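Local coordinates for LbaCas13a H328A (C2c2) (Lachnospiraceae bacterium NK4A179, PDB 5WLH), which binds a CRISPR guide RNA and its precursor and, as a Cas13a nuclease, probably uses the guide to recognise and cleave target RNA, at residues A[677-682]-A[719-724]. Numbering follows the deposited sequence.
With nucleotides of chain B.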
ATOM      1  N   SER A 677      14.091   9.841   9.388  1.00 22.91           N
ATOM      2  CA  SER A 677      13.456  10.766  10.311  1.00 27.41           C
ATOM      3  C   SER A 677      14.432  11.122  11.421  1.00 26.86           C
ATOM      4  O   SER A 677      15.330  10.347  11.745  1.00 25.80           O
ATOM      5  CB  SER A 677      12.205  10.153  10.926  1.00 30.16           C
ATOM      6  OG  SER A 677      12.566   9.154  11.874  1.00 31.55           O
ATOM      7  N   PHE A 678      14.248  12.312  11.995  1.00 23.28           N
ATOM      8  CA  PHE A 678      15.065  12.695  13.144  1.00 21.89           C
ATOM      9  C   PHE A 678      15.006  11.615  14.210  1.00 25.33           C
ATOM     10  O   PHE A 678      16.037  11.224  14.771  1.00 24.48           O
ATOM     11  CB  PHE A 678      14.595  14.027  13.728  1.00 22.39           C
ATOM     12  CG  PHE A 678      15.242  14.357  15.053  1.00 24.18           C
ATOM     13  CD1 PHE A 678      16.550  14.815  15.096  1.00 28.17           C
ATOM     14  CD2 PHE A 678      14.558  14.168  16.238  1.00 23.52           C
ATOM     15  CE1 PHE A 678      17.155  15.098  16.313  1.00 28.53           C
ATOM     16  CE2 PHE A 678      15.148  14.453  17.446  1.00 28.07           C
ATOM     17  CZ  PHE A 678      16.453  14.910  17.481  1.00 27.60           C
ATOM     18  N   ASN A 679      13.802  11.088  14.462  1.00 25.84           N
ATOM     19  CA  ASN A 679      13.577  10.148  15.552  1.00 29.13           C
ATOM     20  C   ASN A 679      14.238   8.802  15.325  1.00 28.26           C
ATOM     21  O   ASN A 679      14.396   8.046  16.291  1.00 30.73           O
ATOM     22  CB  ASN A 679      12.076   9.953  15.763  1.00 28.46           C
ATOM     23  CG  ASN A 679      11.363  11.254  15.967  1.00 27.94           C
ATOM     24  OD1 ASN A 679      11.286  12.071  15.051  1.00 27.45           O
ATOM     25  ND2 ASN A 679      10.861  11.478  17.177  1.00 30.79           N
ATOM     26  N   LYS A 680      14.587   8.466  14.082  1.00 27.33           N
ATOM     27  CA  LYS A 680      15.359   7.259  13.817  1.00 27.04           C
ATOM     28  C   LYS A 680      16.856   7.508  13.896  1.00 31.35           C
ATOM     29  O   LYS A 680      17.605   6.617  14.316  1.00 30.43           O
ATOM     30  CB  LYS A 680      15.020   6.688  12.436  1.00 30.75           C
ATOM     31  CG  LYS A 680      13.574   6.204  12.299  1.00 37.15           C
ATOM     32  CD  LYS A 680      13.360   4.816  12.867  1.00 43.27           C
ATOM     33  CE  LYS A 680      12.018   4.212  12.407  1.00 42.61           C
ATOM     34  NZ  LYS A 680      11.862   3.996  10.913  1.00 41.86           N
ATOM     35  N   VAL A 681      17.302   8.703  13.508  1.00 28.90           N
ATOM     36  CA  VAL A 681      18.717   9.050  13.632  1.00 28.24           C
ATOM     37  C   VAL A 681      19.086   9.249  15.096  1.00 30.19           C
ATOM     38  O   VAL A 681      20.143   8.800  15.551  1.00 33.47           O
ATOM     39  CB  VAL A 681      19.027  10.305  12.793  1.00 27.70           C
ATOM     40  CG1 VAL A 681      20.482  10.733  12.981  1.00 28.46           C
ATOM     41  CG2 VAL A 681      18.766  10.030  11.314  1.00 29.57           C
ATOM     42  N   PHE A 682      18.219   9.915  15.853  1.00 26.67           N
ATOM     43  CA  PHE A 682      18.402  10.164  17.282  1.00 27.55           C
ATOM     44  C   PHE A 682      17.255   9.458  17.997  1.00 28.18           C
ATOM     45  O   PHE A 682      16.172  10.021  18.186  1.00 26.62           O
ATOM     46  CB  PHE A 682      18.439  11.657  17.579  1.00 28.30           C
ATOM     47  CG  PHE A 682      19.677  12.317  17.080  1.00 32.31           C
ATOM     48  CD1 PHE A 682      20.823  12.356  17.865  1.00 35.99           C
ATOM     49  CD2 PHE A 682      19.725  12.845  15.806  1.00 29.89           C
ATOM     50  CE1 PHE A 682      21.982  12.943  17.390  1.00 36.36           C
ATOM     51  CE2 PHE A 682      20.879  13.443  15.328  1.00 32.19           C
ATOM     52  CZ  PHE A 682      22.010  13.484  16.119  1.00 34.42           C
ATOM     53  N   ALA A 719      13.477  18.993  26.058  1.00 29.84           N
ATOM     54  CA  ALA A 719      13.682  20.257  25.358  1.00 28.38           C
ATOM     55  C   ALA A 719      14.739  20.113  24.276  1.00 27.82           C
ATOM     56  O   ALA A 719      14.555  20.571  23.140  1.00 26.72           O
ATOM     57  CB  ALA A 719      14.079  21.348  26.357  1.00 28.59           C
ATOM     58  N   LEU A 720      15.864  19.487  24.614  1.00 24.76           N
ATOM     59  CA  LEU A 720      16.932  19.306  23.641  1.00 25.89           C
ATOM     60  C   LEU A 720      16.463  18.449  22.475  1.00 29.41           C
ATOM     61  O   LEU A 720      16.805  18.718  21.316  1.00 24.24           O
ATOM     62  CB  LEU A 720      18.141  18.667  24.318  1.00 29.60           C
ATOM     63  CG  LEU A 720      19.474  18.766  23.579  1.00 33.65           C
ATOM     64  CD1 LEU A 720      19.944  20.204  23.512  1.00 35.99           C
ATOM     65  CD2 LEU A 720      20.515  17.889  24.253  1.00 35.74           C
ATOM     66  N   TYR A 721      15.671  17.416  22.766  1.00 25.27           N
ATOM     67  CA  TYR A 721      15.151  16.547  21.713  1.00 24.91           C
ATOM     68  C   TYR A 721      14.306  17.331  20.717  1.00 25.43           C
ATOM     69  O   TYR A 721      14.433  17.150  19.497  1.00 29.01           O
ATOM     70  CB  TYR A 721      14.319  15.428  22.335  1.00 23.98           C
ATOM     71  CG  TYR A 721      14.175  14.235  21.422  1.00 23.74           C
ATOM     72  CD1 TYR A 721      15.273  13.482  21.073  1.00 23.91           C
ATOM     73  CD2 TYR A 721      12.933  13.883  20.888  1.00 28.23           C
ATOM     74  CE1 TYR A 721      15.152  12.378  20.252  1.00 28.47           C
ATOM     75  CE2 TYR A 721      12.804  12.788  20.068  1.00 24.52           C
ATOM     76  CZ  TYR A 721      13.912  12.041  19.744  1.00 26.20           C
ATOM     77  OH  TYR A 721      13.801  10.947  18.920  1.00 26.15           O
ATOM     78  N   TYR A 722      13.418  18.181  21.226  1.00 25.15           N
ATOM     79  CA  TYR A 722      12.579  18.994  20.349  1.00 26.27           C
ATOM     80  C   TYR A 722      13.424  19.988  19.571  1.00 27.16           C
ATOM     81  O   TYR A 722      13.276  20.121  18.354  1.00 24.60           O
ATOM     82  CB  TYR A 722      11.497  19.730  21.144  1.00 26.51           C
ATOM     83  CG  TYR A 722      10.676  20.614  20.228  1.00 30.02           C
ATOM     84  CD1 TYR A 722       9.731  20.063  19.369  1.00 26.77           C
ATOM     85  CD2 TYR A 722      10.889  21.985  20.170  1.00 26.67           C
ATOM     86  CE1 TYR A 722       8.996  20.855  18.506  1.00 26.94           C
ATOM     87  CE2 TYR A 722      10.163  22.789  19.304  1.00 27.31           C
ATOM     88  CZ  TYR A 722       9.213  22.214  18.473  1.00 30.57           C
ATOM     89  OH  TYR A 722       8.490  23.003  17.612  1.00 26.78           O
ATOM     90  N   MET A 723      14.327  20.695  20.255  1.00 26.80           N
ATOM     91  CA  MET A 723      15.151  21.673  19.559  1.00 24.17           C
ATOM     92  C   MET A 723      15.996  21.018  18.475  1.00 25.00           C
ATOM     93  O   MET A 723      16.059  21.514  17.351  1.00 27.33           O
ATOM     94  CB  MET A 723      16.042  22.432  20.545  1.00 28.48           C
ATOM     95  CG  MET A 723      17.102  23.221  19.823  1.00 28.77           C
ATOM     96  SD  MET A 723      17.957  24.358  20.933  1.00 37.21           S
ATOM     97  CE  MET A 723      18.540  23.256  22.189  1.00 29.94           C
ATOM     98  N   PHE A 724      16.652  19.889  18.788  1.00 25.22           N
ATOM     99  CA  PHE A 724      17.429  19.186  17.771  1.00 22.83           C
ATOM    100  C   PHE A 724      16.548  18.761  16.603  1.00 24.14           C
ATOM    101  O   PHE A 724      16.961  18.841  15.440  1.00 23.10           O
ATOM    102  CB  PHE A 724      18.103  17.950  18.363  1.00 25.26           C
ATOM    103  CG  PHE A 724      19.378  18.254  19.102  1.00 31.33           C
ATOM    104  CD1 PHE A 724      19.737  19.566  19.380  1.00 35.66           C
ATOM    105  CD2 PHE A 724      20.209  17.229  19.518  1.00 30.85           C
ATOM    106  CE1 PHE A 724      20.916  19.851  20.067  1.00 34.81           C
ATOM    107  CE2 PHE A 724      21.383  17.503  20.209  1.00 36.94           C
ATOM    108  CZ  PHE A 724      21.734  18.816  20.477  1.00 35.73           C
TER
ATOM    109  P     A B  34       9.769  13.115   8.513  1.00 23.99           P
ATOM    110  OP1   A B  34       9.427  14.371   7.786  1.00 22.89           O
ATOM    111  OP2   A B  34      11.209  12.735   8.753  1.00 22.85           O
ATOM    112  O5'   A B  34       9.031  12.966   9.904  1.00 23.50           O
ATOM    113  C5'   A B  34       7.704  13.441  10.088  1.00 27.32           C
ATOM    114  C4'   A B  34       7.414  13.748  11.539  1.00 25.86           C
ATOM    115  O4'   A B  34       7.216  12.511  12.286  1.00 27.28           O
ATOM    116  C3'   A B  34       8.516  14.532  12.272  1.00 23.59           C
ATOM    117  O3'   A B  34       7.925  15.516  13.111  1.00 24.00           O
ATOM    118  C2'   A B  34       9.167  13.465  13.156  1.00 25.45           C
ATOM    119  O2'   A B  34       9.767  13.959  14.335  1.00 26.17           O
ATOM    120  C1'   A B  34       7.977  12.563  13.474  1.00 30.01           C
ATOM    121  N9    A B  34       8.363  11.215  13.908  1.00 34.28           N
ATOM    122  C8    A B  34       9.029  10.209  13.259  1.00 36.00           C
ATOM    123  N7    A B  34       9.234   9.149  14.011  1.00 37.55           N
ATOM    124  C5    A B  34       8.687   9.485  15.239  1.00 38.71           C
ATOM    125  C6    A B  34       8.576   8.806  16.466  1.00 41.85           C
ATOM    126  N6    A B  34       9.039   7.572  16.694  1.00 47.47           N
ATOM    127  N1    A B  34       7.964   9.444  17.489  1.00 41.50           N
ATOM    128  C2    A B  34       7.497  10.685  17.286  1.00 43.47           C
ATOM    129  N3    A B  34       7.543  11.423  16.178  1.00 37.45           N
ATOM    130  C4    A B  34       8.150  10.755  15.184  1.00 35.68           C
ATOM    131  P     G B  33      11.789   6.862   8.347  1.00 26.78           P
ATOM    132  OP1   G B  33      13.056   7.360   8.951  1.00 29.88           O
ATOM    133  OP2   G B  33      10.912   5.939   9.131  1.00 27.08           O
ATOM    134  O5'   G B  33      10.894   8.105   7.948  1.00 25.33           O
ATOM    135  C5'   G B  33      11.413   9.146   7.135  1.00 20.70           C
ATOM    136  C4'   G B  33      10.306  10.074   6.717  1.00 25.42           C
ATOM    137  O4'   G B  33       9.370   9.354   5.851  1.00 25.96           O
ATOM    138  C3'   G B  33       9.468  10.621   7.876  1.00 23.24           C
ATOM    139  O3'   G B  33       9.121  11.968   7.613  1.00 25.55           O
ATOM    140  C2'   G B  33       8.203   9.778   7.798  1.00 24.70           C
ATOM    141  O2'   G B  33       7.053  10.344   8.385  1.00 26.16           O
ATOM    142  C1'   G B  33       8.064   9.619   6.298  1.00 24.81           C
ATOM    143  N9    G B  33       7.097   8.570   5.949  1.00 26.95           N
ATOM    144  C8    G B  33       5.975   8.750   5.168  1.00 29.90           C
ATOM    145  N7    G B  33       5.218   7.682   5.116  1.00 26.47           N
ATOM    146  C5    G B  33       5.851   6.773   5.944  1.00 27.79           C
ATOM    147  C6    G B  33       5.487   5.451   6.276  1.00 31.96           C
ATOM    148  O6    G B  33       4.507   4.798   5.890  1.00 35.48           O
ATOM    149  N1    G B  33       6.402   4.874   7.134  1.00 28.03           N
ATOM    150  C2    G B  33       7.537   5.480   7.615  1.00 28.34           C
ATOM    151  N2    G B  33       8.299   4.743   8.432  1.00 29.84           N
ATOM    152  N3    G B  33       7.892   6.712   7.317  1.00 26.84           N
ATOM    153  C4    G B  33       7.010   7.306   6.480  1.00 25.22           C
TER
HETATM  154  O   HOH W   1      13.151   7.736  18.829  1.00 30.34           O
HETATM  155  O   HOH W   2      10.972   9.626  19.446  1.00 34.53           O
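Phe-678 drives the edge of its ring at CE2 into one face of the Tyr-721 ring, an edge-to-face pair with centroids 4.9 Å apart and planes at 58°. With CG anti to the backbone N (chi1 170°), the phenylalanine reaches across to helix 709-732, and its CZ packs 3.6 Å from CB of Phe-724, one turn beyond Tyr-721. The tyrosine hydroxyl reaches the residue just past the short helix 678-681: it donates to O of Phe-682 at 2.6 Å, almost straight on to the carbonyl (C=O...OH angle 171°). That oxygen sits at the tyrosine's edge, in the ring plane, so face packing and hydrogen bond together help set the ring's tilt, with Phe-687 as a further edge-to-face partner. Two waters also donate to the hydroxyl, tying it to O and ND2 of Asn-679. On the RNA side, Asn-679 lays its amide against the base of A34 of chain B and takes a 2.5 Å bond at OD1 from the ribose O2', while Ser-677 N and Lys-680 NZ grip the phosphate of G33 of chain B. Phe-854 of helix 843-861 extends the aromatic cluster. This is a guide-RNA-binding site, a short helix backed by aromatic packing on a longer one.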